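Local structure of periplasmic solute binding protein (Pectobacterium atrosepticum, 4RY1) at residues A252-S257 / L319-G324; L334-G339 / A350-A355; L381-Y386 / N392-D397. The protein probably binds a sugar in the periplasm and delivers it to an ABC-type importer. All blocks are in the same frame, centred on the assembly; numbering follows the deposited sequence. Where two conformers were deposited one is given.

Contact 1. Residues A252-S257 / L319-G324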
loop_
_atom_site.group_PDB
_atom_site.type_symbol
_atom_site.label_atom_id
_atom_site.label_comp_id
_atom_site.label_asym_id
_atom_site.label_seq_id
_atom_site.Cartn_x
_atom_site.Cartn_y
_atom_site.Cartn_z
ATOM N N ALA A 252 0.674 3.158 -5.650
ATOM C CA ALA A 252 -0.632 3.767 -5.947
ATOM C C ALA A 252 -0.533 5.079 -6.721
ATOM O O ALA A 252 -1.538 5.664 -7.102
ATOM C CB ALA A 252 -1.379 4.034 -4.648
ATOM N N ILE A 253 0.680 5.573 -6.903
ATOM C CA ILE A 253 0.863 6.863 -7.578
ATOM C C ILE A 253 0.209 6.900 -8.959
ATOM O O ILE A 253 -0.459 7.871 -9.278
ATOM C CB ILE A 253 2.362 7.226 -7.650
ATOM C CG1 ILE A 253 2.865 7.592 -6.244
ATOM C CG2 ILE A 253 2.611 8.341 -8.662
ATOM C CD1 ILE A 253 4.378 7.682 -6.140
ATOM N N TYR A 254 0.374 5.843 -9.756
ATOM C CA TYR A 254 -0.196 5.833 -11.114
ATOM C C TYR A 254 -1.716 5.971 -11.040
ATOM O O TYR A 254 -2.321 6.738 -11.774
ATOM C CB TYR A 254 0.203 4.567 -11.889
ATOM C CG TYR A 254 1.523 4.656 -12.617
ATOM C CD1 TYR A 254 2.565 5.441 -12.137
ATOM C CD2 TYR A 254 1.728 3.944 -13.774
ATOM C CE1 TYR A 254 3.770 5.525 -12.813
ATOM C CE2 TYR A 254 2.932 4.018 -14.449
ATOM C CZ TYR A 254 3.951 4.816 -13.958
ATOM O OH TYR A 254 5.160 4.937 -14.633
ATOM N N THR A 255 -2.326 5.238 -10.118
ATOM C CA THR A 255 -3.773 5.325 -9.916
ATOM C C THR A 255 -4.233 6.738 -9.560
ATOM O O THR A 255 -5.223 7.255 -10.098
ATOM C CB THR A 255 -4.234 4.342 -8.834
ATOM O OG1 THR A 255 -3.876 3.008 -9.223
ATOM C CG2 THR A 255 -5.736 4.451 -8.612
ATOM N N TYR A 256 -3.547 7.366 -8.607
ATOM C CA TYR A 256 -3.927 8.734 -8.197
ATOM C C TYR A 256 -3.577 9.807 -9.223
ATOM O O TYR A 256 -4.178 10.884 -9.243
ATOM C CB TYR A 256 -3.395 9.091 -6.789
ATOM C CG TYR A 256 -4.266 8.438 -5.741
ATOM C CD1 TYR A 256 -4.212 7.075 -5.544
ATOM C CD2 TYR A 256 -5.201 9.175 -5.002
ATOM C CE1 TYR A 256 -5.031 6.440 -4.630
ATOM C CE2 TYR A 256 -6.042 8.546 -4.085
ATOM C CZ TYR A 256 -5.941 7.178 -3.893
ATOM O OH TYR A 256 -6.763 6.478 -3.027
ATOM N N SER A 257 -2.631 9.492 -10.099
ATOM C CA SER A 257 -2.252 10.383 -11.176
ATOM C C SER A 257 -3.209 10.297 -12.364
ATOM O O SER A 257 -3.278 11.222 -13.173
ATOM C CB SER A 257 -0.839 10.036 -11.653
ATOM O OG SER A 257 0.134 10.447 -10.715
ATOM N N LEU A 319 5.341 -5.390 -18.829
ATOM C CA LEU A 319 4.712 -4.898 -17.602
ATOM C C LEU A 319 5.123 -3.481 -17.233
ATOM O O LEU A 319 4.383 -2.773 -16.573
ATOM C CB LEU A 319 4.991 -5.835 -16.430
ATOM C CG LEU A 319 4.182 -7.122 -16.494
ATOM C CD1 LEU A 319 4.631 -8.155 -15.476
ATOM C CD2 LEU A 319 2.711 -6.814 -16.256
ATOM N N GLY A 320 6.321 -3.089 -17.639
ATOM C CA GLY A 320 6.847 -1.770 -17.283
ATOM C C GLY A 320 6.669 -1.490 -15.814
ATOM O O GLY A 320 7.030 -2.311 -14.957
ATOM N N LEU A 321 6.153 -0.306 -15.513
ATOM C CA LEU A 321 5.955 0.136 -14.129
ATOM C C LEU A 321 4.511 -0.051 -13.637
ATOM O O LEU A 321 4.142 0.498 -12.603
ATOM C CB LEU A 321 6.357 1.607 -13.972
ATOM C CG LEU A 321 7.858 1.833 -14.189
ATOM C CD1 LEU A 321 8.165 3.325 -14.200
ATOM C CD2 LEU A 321 8.686 1.184 -13.087
ATOM N N GLN A 322 3.735 -0.880 -14.319
ATOM C CA GLN A 322 2.325 -1.048 -13.972
ATOM C C GLN A 322 2.064 -1.744 -12.632
ATOM O O GLN A 322 0.953 -1.641 -12.114
ATOM C CB GLN A 322 1.616 -1.801 -15.088
ATOM C CG GLN A 322 1.532 -1.012 -16.383
ATOM C CD GLN A 322 0.755 0.266 -16.228
ATOM O OE1 GLN A 322 -0.281 0.293 -15.601
ATOM N NE2 GLN A 322 1.286 1.345 -16.797
ATOM N N ASN A 323 3.076 -2.426 -12.099
ATOM C CA ASN A 323 3.010 -3.019 -10.770
ATOM C C ASN A 323 4.014 -2.372 -9.805
ATOM O O ASN A 323 4.374 -2.962 -8.792
ATOM C CB ASN A 323 3.311 -4.518 -10.822
ATOM C CG ASN A 323 2.409 -5.294 -11.733
ATOM O OD1 ASN A 323 2.870 -6.176 -12.522
ATOM N ND2 ASN A 323 1.149 -5.053 -11.608
ATOM N N GLY A 324 4.489 -1.181 -10.144
ATOM C CA GLY A 324 5.480 -0.497 -9.335
ATOM C C GLY A 324 6.896 -0.768 -9.803
ATOM O O GLY A 324 7.129 -1.325 -10.870
#
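The ring of Tyr254 carries this contact. The backbone O of Leu321 lies over one face of the ring, 4.2 Å from Tyr254 CE2. At the ring's edge, close to its plane, sits the side-chain amide of Gln322, whose NE2 comes to 3.9 Å from Tyr254 CE2. The amide and ring planes are turned 62° apart, and the two side chains cross at about a right angle. The phenol end meets the side chain of Leu321: Tyr254 OH is 3.4 Å from Leu321 CD1, and Tyr254 CZ is 4.0 Å from Leu321 CB.

Across the two segments the meeting is by van der Waals contact. The hydroxyl finds its polar partner elsewhere, in a hydrogen bond with ND2 of Asn345. Gln322 starts out pointing away from the helix. A bend at chi2 (-61°) brings its amide to the ring. Gly320 leaves the preceding helix with positive phi. A type II' turn runs from Leu319 to Gln322, and a type I turn from Leu321 to Gly324 overlaps it. These turns put Leu321 directly at the ring, while Gln322 gets there by folding back.

Leu347 of helix 346-356 touches both Tyr254 and Leu321, and Gln322 also rests on helix 13-29. The contact thus joins the short helix 253-257, just after strand 245-249, to the turns after helix 313-319. It is a tyrosine of a short helix packed against two overlapping beta turns that follow a helix, within the mixed alpha/beta architecture of a periplasmic binding protein.

Contact 2. Residues L334-G339 / A350-A355; sequences LLEDIG and AYRAAA
OE2 of Glu336 is gripped from two directions. NH2 of Arg352 reaches it at 2.7 Å, and water 1 donates a hydrogen bond to it at 2.8 Å. The same water accepts from Arg352 NH1 at 3.1 Å, in the plane of the guanidinium and at its edge. The water thus closes a small ring between the two charged groups.

The direct salt bridge is short but bent. Its N-H to acceptor angle is 128°, so as a hydrogen bond it is weak. OE2 also lies near the guanidinium plane, at its edge, yet the carboxylate plane is turned 52° from that of the guanidinium. This is a one-oxygen bridge helped by water, not a paired, two-bond one.

Both side chains are stretched out to span the gap. Glu336 has CG anti to the backbone N (chi1 -170°), with its chain extended beyond CG. Arg352 runs straight from CG to NE and touches Ile341 of the intervening loop. The nearest CA atoms, those of Glu336 and Arg352, are still 12.6 Å apart.

The bridge belongs to one of two deposited conformers of Glu336, so its persistence is doubtful. At the protein surface, such a bent, water-assisted pairing probably adds a modest electrostatic tie between helices 329-337 and 346-356.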
loop_
_atom_site.group_PDB
_atom_site.type_symbol
_atom_site.label_atom_id
_atom_site.label_comp_id
_atom_site.label_asym_id
_atom_site.label_seq_id
_atom_site.Cartn_x
_atom_site.Cartn_y
_atom_site.Cartn_z
ATOM N N LEU A 334 16.955 -2.720 -16.548
ATOM C CA LEU A 334 16.432 -2.757 -17.920
ATOM C C LEU A 334 15.494 -1.608 -18.203
ATOM O O LEU A 334 15.605 -0.931 -19.227
ATOM C CB LEU A 334 15.766 -4.099 -18.237
ATOM C CG LEU A 334 15.149 -4.209 -19.620
ATOM C CD1 LEU A 334 16.150 -4.003 -20.741
ATOM C CD2 LEU A 334 14.513 -5.585 -19.767
ATOM N N LEU A 335 14.558 -1.383 -17.294
ATOM C CA LEU A 335 13.602 -0.292 -17.478
ATOM C C LEU A 335 14.284 1.093 -17.487
ATOM O O LEU A 335 13.832 1.988 -18.178
ATOM C CB LEU A 335 12.480 -0.352 -16.444
ATOM C CG LEU A 335 11.559 -1.556 -16.542
ATOM C CD1 LEU A 335 10.452 -1.364 -15.517
ATOM C CD2 LEU A 335 10.989 -1.763 -17.931
ATOM N N GLU A 336 15.329 1.256 -16.693
ATOM C CA GLU A 336 16.099 2.493 -16.745
ATOM C C GLU A 336 16.834 2.629 -18.067
ATOM O O GLU A 336 16.798 3.694 -18.693
ATOM C CB GLU A 336 17.084 2.585 -15.599
ATOM C CG GLU A 336 17.696 3.978 -15.527
ATOM C CD GLU A 336 18.633 4.166 -14.367
ATOM O OE1 GLU A 336 19.490 3.295 -14.117
ATOM O OE2 GLU A 336 18.522 5.214 -13.711
ATOM N N ASP A 337 17.447 1.539 -18.515
ATOM C CA ASP A 337 18.223 1.562 -19.767
ATOM C C ASP A 337 17.367 1.939 -20.983
ATOM O O ASP A 337 17.835 2.576 -21.917
ATOM C CB ASP A 337 18.876 0.192 -20.025
ATOM C CG ASP A 337 20.013 -0.124 -19.056
ATOM O OD1 ASP A 337 20.529 0.787 -18.360
ATOM O OD2 ASP A 337 20.399 -1.315 -18.995
ATOM N N ILE A 338 16.101 1.521 -20.997
ATOM C CA ILE A 338 15.180 1.826 -22.094
ATOM C C ILE A 338 14.348 3.101 -21.831
ATOM O O ILE A 338 13.484 3.439 -22.619
ATOM C CB ILE A 338 14.290 0.622 -22.488
ATOM C CG1 ILE A 338 13.240 0.299 -21.391
ATOM C CG2 ILE A 338 15.171 -0.581 -22.809
ATOM C CD1 ILE A 338 12.242 -0.750 -21.842
ATOM N N GLY A 339 14.623 3.775 -20.718
ATOM C CA GLY A 339 14.031 5.067 -20.392
ATOM C C GLY A 339 12.658 5.069 -19.737
ATOM O O GLY A 339 12.073 6.128 -19.563
ATOM N N ALA A 350 9.532 9.019 -6.207
ATOM C CA ALA A 350 9.059 8.636 -4.871
ATOM C C ALA A 350 9.784 7.404 -4.315
ATOM O O ALA A 350 10.172 7.354 -3.145
ATOM C CB ALA A 350 7.567 8.379 -4.919
ATOM N N TYR A 351 9.979 6.420 -5.182
ATOM C CA TYR A 351 10.670 5.182 -4.790
ATOM C C TYR A 351 12.139 5.458 -4.422
ATOM O O TYR A 351 12.624 5.001 -3.386
ATOM C CB TYR A 351 10.572 4.160 -5.917
ATOM C CG TYR A 351 11.171 2.815 -5.616
ATOM C CD1 TYR A 351 12.512 2.565 -5.843
ATOM C CD2 TYR A 351 10.366 1.791 -5.106
ATOM C CE1 TYR A 351 13.052 1.310 -5.585
ATOM C CE2 TYR A 351 10.873 0.550 -4.844
ATOM C CZ TYR A 351 12.199 0.299 -5.077
ATOM O OH TYR A 351 12.632 -0.973 -4.778
ATOM N N ARG A 352 12.816 6.246 -5.251
ATOM C CA ARG A 352 14.214 6.617 -5.014
ATOM C C ARG A 352 14.350 7.445 -3.751
ATOM O O ARG A 352 15.304 7.253 -3.007
ATOM C CB ARG A 352 14.824 7.324 -6.225
ATOM C CG ARG A 352 15.083 6.356 -7.372
ATOM C CD ARG A 352 15.502 7.047 -8.654
ATOM N NE ARG A 352 16.005 6.071 -9.620
ATOM C CZ ARG A 352 16.225 6.321 -10.909
ATOM N NH1 ARG A 352 15.982 7.521 -11.429
ATOM N NH2 ARG A 352 16.682 5.356 -11.687
ATOM N N ALA A 353 13.371 8.324 -3.480
ATOM C CA ALA A 353 13.382 9.117 -2.243
ATOM C C ALA A 353 13.253 8.219 -1.015
ATOM O O ALA A 353 13.978 8.380 -0.018
ATOM C CB ALA A 353 12.295 10.179 -2.264
ATOM N N ALA A 354 12.331 7.268 -1.081
ATOM C CA ALA A 354 12.175 6.308 0.018
ATOM C C ALA A 354 13.459 5.510 0.241
ATOM O O ALA A 354 13.867 5.282 1.391
ATOM C CB ALA A 354 11.002 5.372 -0.239
ATOM N N ALA A 355 14.098 5.107 -0.859
ATOM C CA ALA A 355 15.333 4.323 -0.784
ATOM C C ALA A 355 16.480 5.090 -0.113
ATOM O O ALA A 355 17.387 4.475 0.491
ATOM C CB ALA A 355 15.744 3.824 -2.161
HETATM O O HOH W 1 16.922 7.414 -14.370
#

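Contact 3. Residues L381-Y386 / N392-D397; sequences LQKLDY and NKVADD
Val394 lies against two side chains of the neighbouring helix, Leu384 and Lys383. Its CG2 is 3.9 Å from Leu384 CD2, while CG1 is 4.0 Å from Leu384 CG. The lysine meets it with the end of its aliphatic chain: Lys383 CE is 3.9 Å from Val394 CG2. The lysine chain and the valine lie alongside each other, pointing opposite ways. With chi1 at 169°, CG1 of Val394 stands anti to the backbone N and CG2 anti to the carbonyl carbon, and both methyls touch the two partners.

A bend at chi3 (19°) in Lys383 helps to carry the amino group past the valine toward Asp397 and the backbone O of Val394. There NZ binds two waters. Water 2, 2.6 Å from Lys383 NZ, donates to the backbone O of Val394. Water 3 accepts from Lys383 NZ and donates to Asp397 OD2, linking the charges while Lys383 NZ and Asp397 OD2 stay 4.5 Å apart, too far for a direct salt bridge. Asp397 OD2 also receives Lys393 NZ at 2.8 Å through its syn lone pair, a salt bridge within the helix, although Lys393 is poorly ordered. The nearby positive charges probably help to keep Asp397 ionised.

Asp396 has a salt bridge to Arg203, and Asp385 bonds Tyr209, so helix 199-214 serves both helices. The axes of the segments 381-385 and 392-397 run antiparallel, 172° between their directions and 10.0 Å apart at closest approach. With a short connection between Tyr386 and Asn392, this is a helical hairpin of helices 371-385 and 391-409.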
loop_
_atom_site.group_PDB
_atom_site.type_symbol
_atom_site.label_atom_id
_atom_site.label_comp_id
_atom_site.label_asym_id
_atom_site.label_seq_id
_atom_site.Cartn_x
_atom_site.Cartn_y
_atom_site.Cartn_z
ATOM N N LEU A 381 -13.047 7.330 14.115
ATOM C CA LEU A 381 -12.845 8.704 13.610
ATOM C C LEU A 381 -14.176 9.397 13.294
ATOM O O LEU A 381 -14.342 10.584 13.556
ATOM C CB LEU A 381 -11.962 8.717 12.354
ATOM C CG LEU A 381 -10.587 8.096 12.558
ATOM C CD1 LEU A 381 -9.809 8.257 11.262
ATOM C CD2 LEU A 381 -9.806 8.632 13.740
ATOM N N GLN A 382 -15.101 8.628 12.730
ATOM C CA GLN A 382 -16.440 9.116 12.408
ATOM C C GLN A 382 -17.196 9.507 13.686
ATOM O O GLN A 382 -17.828 10.534 13.732
ATOM C CB GLN A 382 -17.185 8.116 11.531
ATOM C CG GLN A 382 -16.554 8.103 10.142
ATOM C CD GLN A 382 -16.911 6.924 9.273
ATOM O OE1 GLN A 382 -17.697 6.051 9.646
ATOM N NE2 GLN A 382 -16.325 6.901 8.067
ATOM N N LYS A 383 -17.070 8.714 14.734
ATOM C CA LYS A 383 -17.655 9.072 16.027
ATOM C C LYS A 383 -17.157 10.436 16.510
ATOM O O LYS A 383 -17.953 11.281 16.968
ATOM C CB LYS A 383 -17.357 7.986 17.062
ATOM C CG LYS A 383 -18.407 6.882 17.084
ATOM C CD LYS A 383 -17.953 5.559 17.701
ATOM C CE LYS A 383 -16.718 5.675 18.582
ATOM N NZ LYS A 383 -16.428 4.439 19.358
ATOM N N LEU A 384 -15.845 10.640 16.431
ATOM C CA LEU A 384 -15.242 11.931 16.781
ATOM C C LEU A 384 -15.768 13.068 15.922
ATOM O O LEU A 384 -16.242 14.077 16.436
ATOM C CB LEU A 384 -13.716 11.912 16.712
ATOM C CG LEU A 384 -12.984 11.078 17.755
ATOM C CD1 LEU A 384 -11.498 11.075 17.441
ATOM C CD2 LEU A 384 -13.245 11.630 19.148
ATOM N N ASP A 385 -15.673 12.893 14.616
ATOM C CA ASP A 385 -15.981 13.959 13.658
ATOM C C ASP A 385 -17.453 14.356 13.552
ATOM O O ASP A 385 -17.762 15.484 13.151
ATOM C CB ASP A 385 -15.482 13.563 12.276
ATOM C CG ASP A 385 -13.968 13.598 12.152
ATOM O OD1 ASP A 385 -13.271 14.020 13.098
ATOM O OD2 ASP A 385 -13.478 13.176 11.086
ATOM N N TYR A 386 -18.343 13.426 13.892
ATOM C CA TYR A 386 -19.796 13.688 13.953
ATOM C C TYR A 386 -20.273 14.132 15.359
ATOM O O TYR A 386 -21.473 14.283 15.593
ATOM C CB TYR A 386 -20.580 12.467 13.443
ATOM C CG TYR A 386 -20.584 12.347 11.917
ATOM C CD1 TYR A 386 -19.480 11.822 11.228
ATOM C CD2 TYR A 386 -21.677 12.759 11.164
ATOM C CE1 TYR A 386 -19.472 11.713 9.856
ATOM C CE2 TYR A 386 -21.674 12.646 9.784
ATOM C CZ TYR A 386 -20.565 12.127 9.142
ATOM O OH TYR A 386 -20.536 12.012 7.780
ATOM N N ASN A 392 -10.976 10.503 24.627
ATOM C CA ASN A 392 -10.538 9.407 25.500
ATOM C C ASN A 392 -11.416 8.203 25.463
ATOM O O ASN A 392 -10.953 7.072 25.453
ATOM C CB ASN A 392 -10.410 9.865 26.937
ATOM C CG ASN A 392 -9.191 10.694 27.144
ATOM O OD1 ASN A 392 -8.433 10.929 26.218
ATOM N ND2 ASN A 392 -8.992 11.155 28.362
ATOM N N LYS A 393 -12.699 8.447 25.472
ATOM C CA LYS A 393 -13.610 7.350 25.435
ATOM C C LYS A 393 -13.504 6.583 24.099
ATOM O O LYS A 393 -13.475 5.352 24.078
ATOM C CB LYS A 393 -14.999 7.866 25.702
ATOM C CG LYS A 393 -16.057 6.862 25.378
ATOM C CD LYS A 393 -16.046 5.728 26.376
ATOM C CE LYS A 393 -17.479 5.337 26.653
ATOM N NZ LYS A 393 -18.013 4.453 25.586
ATOM N N VAL A 394 -13.445 7.326 22.998
ATOM C CA VAL A 394 -13.350 6.735 21.651
ATOM C C VAL A 394 -12.060 5.908 21.546
ATOM O O VAL A 394 -12.059 4.758 21.093
ATOM C CB VAL A 394 -13.439 7.830 20.567
ATOM C CG1 VAL A 394 -13.078 7.293 19.170
ATOM C CG2 VAL A 394 -14.840 8.418 20.553
ATOM N N ALA A 395 -10.982 6.498 22.029
ATOM C CA ALA A 395 -9.681 5.835 22.039
ATOM C C ALA A 395 -9.658 4.573 22.893
ATOM O O ALA A 395 -9.266 3.501 22.433
ATOM C CB ALA A 395 -8.622 6.805 22.514
ATOM N N ASP A 396 -10.091 4.688 24.138
ATOM C CA ASP A 396 -10.126 3.520 25.013
ATOM C C ASP A 396 -11.010 2.402 24.414
ATOM O O ASP A 396 -10.693 1.220 24.533
ATOM C CB ASP A 396 -10.651 3.883 26.407
ATOM C CG ASP A 396 -9.777 4.893 27.152
ATOM O OD1 ASP A 396 -8.680 5.281 26.698
ATOM O OD2 ASP A 396 -10.217 5.315 28.248
ATOM N N ASP A 397 -12.135 2.778 23.811
ATOM C CA ASP A 397 -13.025 1.803 23.164
ATOM C C ASP A 397 -12.371 1.177 21.933
ATOM O O ASP A 397 -12.553 -0.010 21.658
ATOM C CB ASP A 397 -14.364 2.419 22.764
ATOM C CG ASP A 397 -15.238 2.764 23.966
ATOM O OD1 ASP A 397 -14.822 2.546 25.133
ATOM O OD2 ASP A 397 -16.359 3.253 23.735
HETATM O O HOH W 2 -13.893 3.724 19.416
HETATM O O HOH W 3 -16.622 5.477 22.065
#

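Overall arrangement
From the N terminus the chain runs through most of its strands and helices before segment 252-257. Contact 1 closes a 61-residue excursion that includes strands 266-268 and 284-292. Contact 2 then closes a short loop between helices 329-337 and 346-356. Contact 3 closes the shortest of the three connections, five residues. The three follow in series; none nests or crosses. Contacts 1 and 2 adjoin, as Ile253 packs on Ala350 and Leu335 on Leu321. Together they link helix 253-257, the turns after helix 313-319, and helices 329-337 and 346-356 into one region. Contact 3 pairs the C-terminal helices on the opposite side of the chain's centre, its centre 35 Å from that of contact 1.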